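PDB 4GAX: amorpha-4,11-diene synthase from Artemisia annua, which probably cyclises farnesyl diphosphate to a sesquiterpene with release of diphosphate, here crystallised as a mutant of an alpha-bisabolol synthase. Local coordinates for residues E53-K57 with K242-E247; A275-R279 with T313-I318; F383-F387 with I415-L421. All coordinates share one frame; numbering follows the deposited sequence.

How the contacts relate
Contact 1 stands apart from the other two: its centre is about 42 Å from that of contact 2 and about 40 Å from that of contact 3, with nearest atoms about 28 Å away in both cases. It joins a helix of the N-terminal domain to helix 238-269. Contacts 2 and 3 share the metal-binding domain, have centres about 17 Å apart and touch where Asp316 OD2 packs 4.1 Å from Phe387 CZ. Asp316 and Asp317 open the family's DDxxD motif, so contact 2 sets the loop 275-279 beside the probable metal-binding aspartates, while contact 3 packs helix 374-399 against a helix break that probably borders the same pocket.

Contact 1: E53-K57 with K242-E247; sequences EQIVK and KLAKLE
Val56 is the chief bump of this contact, and it fits into a hollow made by one turn of the facing helix, with Leu243, Leu246 and Glu247 as its walls. Glu247 OE2 sits against both valine methyls, nearer CG1, at 3.2 Å, than CG2. CG2 alone goes on to the leucines: it meets Leu243 CD1 at 3.8 Å, the two side chains crossing at about a right angle, and rests on the base of Leu246, 3.9 Å from its CB. Glu247 reaches the valine because its chain bends at chi2 (-67°), which brings the carboxylate back over the methyls.

A second, shallower fit lies alongside. In Ile55 a chi1 of -69° sets CG1 beside the backbone N and leaves CG2 anti to it, and this methyl, not the longer branch, touches Leu246 CD2 at 3.7 Å. The extended chain of Lys242 comes across the isoleucine at about a right angle and sets NZ 4.0 Å from the same Ile55 CG2, at the more exposed border.

The two helical segments run roughly antiparallel, with 143° between their directions and axes 10.3 Å apart at closest approach. The pattern continues along helix 52-71, where Leu59 packs against Lys242, Leu243 and Leu246. In this way the first long helix of the N-terminal domain is laid against the start of helix 238-269, in plain helix-to-helix packing of the all-helical fold.

Glu247 OE1 is bonded to the hydroxyl of Tyr94, which helps to fix the carboxylate beside Val56. Mostly apolar contacts carry the pairing; a carboxylate oxygen and an ammonium group also lie against methyls, but neither makes a polar bond across it, which suggests cohesion through shape and dispersion.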
loop_
_atom_site.group_PDB
_atom_site.type_symbol
_atom_site.label_atom_id
_atom_site.label_comp_id
_atom_site.label_asym_id
_atom_site.label_seq_id
_atom_site.Cartn_x
_atom_site.Cartn_y
_atom_site.Cartn_z
ATOM N N GLU A 53 -24.496 -15.929 4.787
ATOM C CA GLU A 53 -24.950 -14.863 3.900
ATOM C C GLU A 53 -26.063 -14.071 4.590
ATOM O O GLU A 53 -26.102 -12.844 4.523
ATOM C CB GLU A 53 -25.479 -15.461 2.588
ATOM C CG GLU A 53 -25.249 -14.609 1.333
ATOM C CD GLU A 53 -26.207 -14.961 0.193
ATOM O OE1 GLU A 53 -25.746 -15.423 -0.876
ATOM O OE2 GLU A 53 -27.430 -14.764 0.364
ATOM N N GLN A 54 -26.950 -14.791 5.274
ATOM C CA GLN A 54 -28.133 -14.201 5.893
ATOM C C GLN A 54 -27.823 -13.419 7.163
ATOM O O GLN A 54 -28.328 -12.310 7.358
ATOM C CB GLN A 54 -29.163 -15.286 6.212
ATOM C CG GLN A 54 -30.472 -14.728 6.734
ATOM C CD GLN A 54 -31.088 -13.729 5.769
ATOM O OE1 GLN A 54 -31.096 -13.947 4.555
ATOM N NE2 GLN A 54 -31.594 -12.620 6.304
ATOM N N ILE A 55 -27.026 -14.020 8.041
ATOM C CA ILE A 55 -26.597 -13.357 9.266
ATOM C C ILE A 55 -25.937 -12.036 8.899
ATOM O O ILE A 55 -26.260 -10.989 9.460
ATOM C CB ILE A 55 -25.591 -14.222 10.058
ATOM C CG1 ILE A 55 -26.280 -15.458 10.647
ATOM C CG2 ILE A 55 -24.934 -13.411 11.174
ATOM C CD1 ILE A 55 -27.149 -15.165 11.855
ATOM N N VAL A 56 -25.032 -12.093 7.929
ATOM C CA VAL A 56 -24.267 -10.931 7.531
ATOM C C VAL A 56 -25.166 -9.855 6.921
ATOM O O VAL A 56 -24.945 -8.659 7.122
ATOM C CB VAL A 56 -23.117 -11.331 6.578
ATOM C CG1 VAL A 56 -22.988 -10.361 5.422
ATOM C CG2 VAL A 56 -21.807 -11.438 7.347
ATOM N N LYS A 57 -26.196 -10.284 6.200
ATOM C CA LYS A 57 -27.105 -9.348 5.541
ATOM C C LYS A 57 -27.840 -8.485 6.568
ATOM O O LYS A 57 -27.901 -7.256 6.440
ATOM C CB LYS A 57 -28.096 -10.109 4.648
ATOM C CG LYS A 57 -29.048 -9.225 3.858
ATOM C CD LYS A 57 -29.759 -10.005 2.752
ATOM C CE LYS A 57 -30.703 -11.059 3.311
ATOM N NZ LYS A 57 -31.340 -11.862 2.227
ATOM N N LYS A 242 -19.192 -8.439 15.397
ATOM C CA LYS A 242 -19.672 -9.705 14.843
ATOM C C LYS A 242 -19.550 -9.704 13.323
ATOM O O LYS A 242 -19.054 -10.663 12.711
ATOM C CB LYS A 242 -21.121 -9.953 15.251
ATOM C CG LYS A 242 -21.620 -11.334 14.869
ATOM C CD LYS A 242 -23.104 -11.486 15.164
ATOM C CE LYS A 242 -23.519 -12.948 15.119
ATOM N NZ LYS A 242 -25.000 -13.087 15.150
ATOM N N LEU A 243 -19.990 -8.608 12.718
ATOM C CA LEU A 243 -19.907 -8.440 11.279
ATOM C C LEU A 243 -18.464 -8.404 10.786
ATOM O O LEU A 243 -18.126 -9.021 9.764
ATOM C CB LEU A 243 -20.601 -7.132 10.880
ATOM C CG LEU A 243 -20.541 -6.750 9.403
ATOM C CD1 LEU A 243 -21.131 -7.851 8.532
ATOM C CD2 LEU A 243 -21.275 -5.452 9.184
ATOM N N ALA A 244 -17.616 -7.661 11.490
ATOM C CA ALA A 244 -16.226 -7.519 11.063
ATOM C C ALA A 244 -15.496 -8.860 11.015
ATOM O O ALA A 244 -14.657 -9.093 10.139
ATOM C CB ALA A 244 -15.466 -6.527 11.968
ATOM N N LYS A 245 -15.797 -9.735 11.964
ATOM C CA LYS A 245 -15.086 -11.009 12.029
ATOM C C LYS A 245 -15.605 -11.984 10.979
ATOM O O LYS A 245 -14.818 -12.712 10.367
ATOM C CB LYS A 245 -15.197 -11.620 13.423
ATOM C CG LYS A 245 -14.484 -10.829 14.512
ATOM C CD LYS A 245 -14.809 -11.431 15.905
ATOM C CE LYS A 245 -13.678 -12.290 16.429
ATOM N NZ LYS A 245 -14.049 -12.991 17.710
ATOM N N LEU A 246 -16.925 -12.010 10.785
ATOM C CA LEU A 246 -17.539 -12.869 9.764
ATOM C C LEU A 246 -17.022 -12.463 8.387
ATOM O O LEU A 246 -16.671 -13.309 7.550
ATOM C CB LEU A 246 -19.067 -12.744 9.789
ATOM C CG LEU A 246 -19.892 -13.733 10.624
ATOM C CD1 LEU A 246 -19.132 -14.220 11.828
ATOM C CD2 LEU A 246 -21.222 -13.094 11.057
ATOM N N GLU A 247 -16.979 -11.155 8.158
ATOM C CA GLU A 247 -16.534 -10.606 6.881
ATOM C C GLU A 247 -15.041 -10.818 6.695
ATOM O O GLU A 247 -14.590 -11.108 5.595
ATOM C CB GLU A 247 -16.860 -9.122 6.809
ATOM C CG GLU A 247 -18.330 -8.861 6.547
ATOM C CD GLU A 247 -18.757 -9.306 5.157
ATOM O OE1 GLU A 247 -17.900 -9.336 4.236
ATOM O OE2 GLU A 247 -19.950 -9.622 4.987
#

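Contact 2: A275-R279 with T313-I318; sequences APYSR and TLIDDI
The phenol end of Tyr277 crosses the CG1-CD1 branch of Ile318 obliquely: CE1 is 3.4 Å from Ile318 CG1, and OH is 3.2 Å from Ile318 CD1. The hydroxyl is buried with no polar partner in the model. At the ring's edge and in its plane, Leu314 O stands 3.9 Å from CE1. The Asp317 carboxylate is turned almost perpendicular to the ring, the planes 86° apart.

Asp316 and Asp317 begin the DDxxD motif, which in class I terpene synthases binds magnesium ions for the substrate diphosphate; Arg279 is the first arginine of the family's RxR motif, which probably helps take up that diphosphate. It passes across Asp317, its guanidinium plane at 56° to the carboxylate. Asp317 OD1 lies over one guanidinium face, and Arg279 NE is 3.5 Å from OD2 in a salt bridge of charges alone, the oxygen well out of plane.

The loop opens with a type I beta turn, Ala275 to Ser278. Ala275 O accepts both Ser278 N and Ser278 OG, the latter at 2.8 Å, from the same face. With chi1 at 55° that OG also abuts Leu314 CD2 at 3.1 Å, and the same methyl meets Ala275 CB.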
loop_
_atom_site.group_PDB
_atom_site.type_symbol
_atom_site.label_atom_id
_atom_site.label_comp_id
_atom_site.label_asym_id
_atom_site.label_seq_id
_atom_site.Cartn_x
_atom_site.Cartn_y
_atom_site.Cartn_z
ATOM N N ALA A 275 13.185 -20.858 -15.757
ATOM C CA ALA A 275 13.917 -19.646 -15.383
ATOM C C ALA A 275 14.765 -19.889 -14.137
ATOM O O ALA A 275 14.515 -19.296 -13.089
ATOM C CB ALA A 275 12.955 -18.497 -15.148
ATOM N N PRO A 276 15.784 -20.753 -14.247
ATOM C CA PRO A 276 16.514 -21.165 -13.040
ATOM C C PRO A 276 17.370 -20.039 -12.454
ATOM O O PRO A 276 17.835 -20.122 -11.311
ATOM C CB PRO A 276 17.387 -22.317 -13.541
ATOM C CG PRO A 276 17.624 -21.986 -14.980
ATOM C CD PRO A 276 16.368 -21.325 -15.475
ATOM N N TYR A 277 17.571 -18.992 -13.241
ATOM C CA TYR A 277 18.270 -17.809 -12.772
ATOM C C TYR A 277 17.421 -17.000 -11.780
ATOM O O TYR A 277 17.956 -16.221 -10.990
ATOM C CB TYR A 277 18.652 -16.927 -13.965
ATOM C CG TYR A 277 17.479 -16.585 -14.847
ATOM C CD1 TYR A 277 16.661 -15.505 -14.548
ATOM C CD2 TYR A 277 17.178 -17.347 -15.970
ATOM C CE1 TYR A 277 15.589 -15.192 -15.330
ATOM C CE2 TYR A 277 16.097 -17.032 -16.772
ATOM C CZ TYR A 277 15.309 -15.954 -16.440
ATOM O OH TYR A 277 14.229 -15.622 -17.213
ATOM N N SER A 278 16.102 -17.182 -11.818
ATOM C CA SER A 278 15.210 -16.344 -11.008
ATOM C C SER A 278 14.623 -17.029 -9.769
ATOM O O SER A 278 15.019 -18.143 -9.412
ATOM C CB SER A 278 14.097 -15.743 -11.872
ATOM O OG SER A 278 13.400 -16.767 -12.558
ATOM N N ARG A 279 13.650 -16.360 -9.150
ATOM C CA ARG A 279 13.115 -16.749 -7.850
ATOM C C ARG A 279 11.737 -17.396 -7.940
ATOM O O ARG A 279 10.962 -17.109 -8.852
ATOM C CB ARG A 279 12.997 -15.505 -6.966
ATOM C CG ARG A 279 14.213 -14.601 -7.004
ATOM C CD ARG A 279 13.893 -13.187 -6.534
ATOM N NE ARG A 279 15.081 -12.343 -6.620
ATOM C CZ ARG A 279 15.106 -11.041 -6.363
ATOM N NH1 ARG A 279 13.996 -10.409 -6.000
ATOM N NH2 ARG A 279 16.245 -10.369 -6.474
ATOM N N THR A 313 9.602 -9.350 -11.766
ATOM C CA THR A 313 10.614 -10.052 -10.998
ATOM C C THR A 313 11.505 -10.883 -11.923
ATOM O O THR A 313 12.735 -10.840 -11.806
ATOM C CB THR A 313 9.953 -10.945 -9.925
ATOM O OG1 THR A 313 9.141 -10.132 -9.061
ATOM C CG2 THR A 313 10.999 -11.664 -9.102
ATOM N N LEU A 314 10.893 -11.616 -12.853
ATOM C CA LEU A 314 11.654 -12.418 -13.812
ATOM C C LEU A 314 12.532 -11.535 -14.662
ATOM O O LEU A 314 13.743 -11.777 -14.778
ATOM C CB LEU A 314 10.719 -13.203 -14.736
ATOM C CG LEU A 314 10.048 -14.428 -14.125
ATOM C CD1 LEU A 314 8.758 -14.764 -14.863
ATOM C CD2 LEU A 314 10.999 -15.588 -14.193
ATOM N N ILE A 315 11.918 -10.511 -15.262
ATOM C CA ILE A 315 12.624 -9.638 -16.201
ATOM C C ILE A 315 13.778 -8.898 -15.513
ATOM O O ILE A 315 14.869 -8.785 -16.082
ATOM C CB ILE A 315 11.667 -8.644 -16.900
ATOM C CG1 ILE A 315 10.701 -9.398 -17.816
ATOM C CG2 ILE A 315 12.440 -7.656 -17.747
ATOM C CD1 ILE A 315 9.624 -8.507 -18.413
ATOM N N ASP A 316 13.546 -8.419 -14.290
ATOM C CA ASP A 316 14.613 -7.782 -13.515
ATOM C C ASP A 316 15.778 -8.735 -13.278
ATOM O O ASP A 316 16.940 -8.338 -13.335
ATOM C CB ASP A 316 14.091 -7.277 -12.171
ATOM C CG ASP A 316 13.783 -5.797 -12.187
ATOM O OD1 ASP A 316 14.437 -5.058 -12.956
ATOM O OD2 ASP A 316 12.885 -5.369 -11.431
ATOM N N ASP A 317 15.457 -9.997 -13.020
ATOM C CA ASP A 317 16.475 -11.002 -12.751
ATOM C C ASP A 317 17.272 -11.385 -13.999
ATOM O O ASP A 317 18.325 -12.012 -13.891
ATOM C CB ASP A 317 15.860 -12.237 -12.087
ATOM C CG ASP A 317 15.437 -11.978 -10.646
ATOM O OD1 ASP A 317 15.772 -10.896 -10.108
ATOM O OD2 ASP A 317 14.782 -12.864 -10.048
ATOM N N ILE A 318 16.767 -11.019 -15.177
ATOM C CA ILE A 318 17.522 -11.205 -16.417
ATOM C C ILE A 318 18.416 -9.991 -16.660
ATOM O O ILE A 318 19.557 -10.113 -17.095
ATOM C CB ILE A 318 16.607 -11.366 -17.650
ATOM C CG1 ILE A 318 15.730 -12.612 -17.528
ATOM C CG2 ILE A 318 17.436 -11.470 -18.914
ATOM C CD1 ILE A 318 14.718 -12.757 -18.659
#

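Contact 3: F383-F387 with I415-L421; sequences FVKDF and ITGGANL
Phe383 and Phe387, one turn apart on a regular helix, face the two sides of a helix break: their CA atoms lie 5.9 Å from Leu421 CA and 5.7 Å from Thr416 CA respectively. The break falls between helix 407-416 and helix 419-429. Gly418, N-cap of the second, has phi at 90°, where a side chain would collide with the carbonyl O of Gly417, hence the glycine; its N bonds to Ile415 O.

Phe387 fills the angle so formed. With CG anti to the backbone N (chi1 171°), its ring offers an edge: CD1 is 3.4 Å from Ile415 O, and CE1 equally close to Thr416 O. Over one face, offset toward the rim, comes Leu421 CD2, 4.0 Å from the ring centroid in a CH-pi contact. The leucine's other methyl, CD1, packs on Val384 CG2. Asn420 CB meets the edge of the Phe383 ring, the amide plane nearly perpendicular to it.

Ile415 lays CG2 on the helix backbone, 3.5 Å from Asp386 O and close to Phe387 CA, while CD1 reaches Asp386 OD2. That oxygen accepts from a water, which accepts from Asn420 ND2, while OD1 pairs with Arg389. The corresponding helix break borders the active site in related plant sesquiterpene synthases, and probably does so here. Chemically, the ring's positively polarised edge hydrogens suit two carbonyl oxygens, and a water carries the polar link.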
loop_
_atom_site.group_PDB
_atom_site.type_symbol
_atom_site.label_atom_id
_atom_site.label_comp_id
_atom_site.label_asym_id
_atom_site.label_seq_id
_atom_site.Cartn_x
_atom_site.Cartn_y
_atom_site.Cartn_z
ATOM N N PHE A 383 3.683 1.708 -21.188
ATOM C CA PHE A 383 4.372 1.795 -19.904
ATOM C C PHE A 383 5.191 0.539 -19.635
ATOM O O PHE A 383 6.233 0.588 -18.978
ATOM C CB PHE A 383 3.369 2.004 -18.771
ATOM C CG PHE A 383 2.947 3.439 -18.589
ATOM C CD1 PHE A 383 3.622 4.268 -17.700
ATOM C CD2 PHE A 383 1.883 3.957 -19.309
ATOM C CE1 PHE A 383 3.238 5.586 -17.523
ATOM C CE2 PHE A 383 1.489 5.278 -19.133
ATOM C CZ PHE A 383 2.171 6.093 -18.240
ATOM N N VAL A 384 4.709 -0.595 -20.130
ATOM C CA VAL A 384 5.443 -1.835 -19.967
ATOM C C VAL A 384 6.702 -1.776 -20.821
ATOM O O VAL A 384 7.800 -2.112 -20.351
ATOM C CB VAL A 384 4.585 -3.042 -20.355
ATOM C CG1 VAL A 384 5.336 -4.337 -20.035
ATOM C CG2 VAL A 384 3.271 -3.008 -19.583
ATOM N N LYS A 385 6.556 -1.317 -22.061
ATOM C CA LYS A 385 7.712 -1.165 -22.940
ATOM C C LYS A 385 8.686 -0.157 -22.365
ATOM O O LYS A 385 9.896 -0.353 -22.445
ATOM C CB LYS A 385 7.284 -0.698 -24.322
ATOM C CG LYS A 385 6.512 -1.734 -25.115
ATOM C CD LYS A 385 6.138 -1.141 -26.454
ATOM C CE LYS A 385 5.419 -2.134 -27.332
ATOM N NZ LYS A 385 5.068 -1.473 -28.611
ATOM N N ASP A 386 8.163 0.924 -21.790
ATOM C CA ASP A 386 9.035 1.974 -21.253
ATOM C C ASP A 386 9.831 1.473 -20.053
ATOM O O ASP A 386 10.952 1.910 -19.811
ATOM C CB ASP A 386 8.245 3.222 -20.866
ATOM C CG ASP A 386 9.130 4.442 -20.748
ATOM O OD1 ASP A 386 9.784 4.775 -21.756
ATOM O OD2 ASP A 386 9.202 5.044 -19.653
ATOM N N PHE A 387 9.247 0.539 -19.312
ATOM C CA PHE A 387 9.927 -0.103 -18.190
ATOM C C PHE A 387 11.147 -0.899 -18.669
ATOM O O PHE A 387 12.248 -0.741 -18.139
ATOM C CB PHE A 387 8.951 -1.017 -17.441
ATOM C CG PHE A 387 9.608 -1.888 -16.406
ATOM C CD1 PHE A 387 10.062 -1.348 -15.214
ATOM C CD2 PHE A 387 9.755 -3.252 -16.619
ATOM C CE1 PHE A 387 10.665 -2.146 -14.262
ATOM C CE2 PHE A 387 10.360 -4.061 -15.665
ATOM C CZ PHE A 387 10.818 -3.507 -14.490
ATOM N N ILE A 415 11.218 4.897 -13.182
ATOM C CA ILE A 415 10.722 3.926 -14.140
ATOM C C ILE A 415 11.148 2.503 -13.765
ATOM O O ILE A 415 10.307 1.632 -13.560
ATOM C CB ILE A 415 11.201 4.267 -15.562
ATOM C CG1 ILE A 415 10.618 5.617 -15.999
ATOM C CG2 ILE A 415 10.807 3.166 -16.539
ATOM C CD1 ILE A 415 11.328 6.241 -17.186
ATOM N N THR A 416 12.452 2.270 -13.651
ATOM C CA THR A 416 12.947 0.913 -13.414
ATOM C C THR A 416 12.573 0.354 -12.050
ATOM O O THR A 416 12.677 -0.855 -11.826
ATOM C CB THR A 416 14.475 0.819 -13.565
ATOM O OG1 THR A 416 15.102 1.591 -12.532
ATOM C CG2 THR A 416 14.909 1.319 -14.937
ATOM N N GLY A 417 12.147 1.225 -11.139
ATOM C CA GLY A 417 11.722 0.791 -9.821
ATOM C C GLY A 417 10.271 0.340 -9.835
ATOM O O GLY A 417 9.756 -0.160 -8.827
ATOM N N GLY A 418 9.606 0.531 -10.973
ATOM C CA GLY A 418 8.246 0.041 -11.154
ATOM C C GLY A 418 7.099 0.965 -10.761
ATOM O O GLY A 418 5.937 0.555 -10.823
ATOM N N ALA A 419 7.405 2.200 -10.360
ATOM C CA ALA A 419 6.362 3.110 -9.856
ATOM C C ALA A 419 5.295 3.369 -10.920
ATOM O O ALA A 419 4.099 3.270 -10.639
ATOM C CB ALA A 419 6.967 4.428 -9.375
ATOM N N ASN A 420 5.740 3.689 -12.136
ATOM C CA ASN A 420 4.832 3.916 -13.257
ATOM C C ASN A 420 4.109 2.633 -13.671
ATOM O O ASN A 420 2.899 2.636 -13.943
ATOM C CB ASN A 420 5.594 4.486 -14.463
ATOM C CG ASN A 420 6.248 5.829 -14.168
ATOM O OD1 ASN A 420 5.902 6.505 -13.190
ATOM N ND2 ASN A 420 7.201 6.223 -15.019
ATOM N N LEU A 421 4.855 1.535 -13.713
ATOM C CA LEU A 421 4.312 0.269 -14.206
ATOM C C LEU A 421 3.232 -0.296 -13.277
ATOM O O LEU A 421 2.131 -0.649 -13.727
ATOM C CB LEU A 421 5.436 -0.746 -14.437
ATOM C CG LEU A 421 5.003 -2.144 -14.894
ATOM C CD1 LEU A 421 4.187 -2.051 -16.168
ATOM C CD2 LEU A 421 6.211 -3.039 -15.120
HETATM O O HOH W 1 7.371 4.722 -17.676
#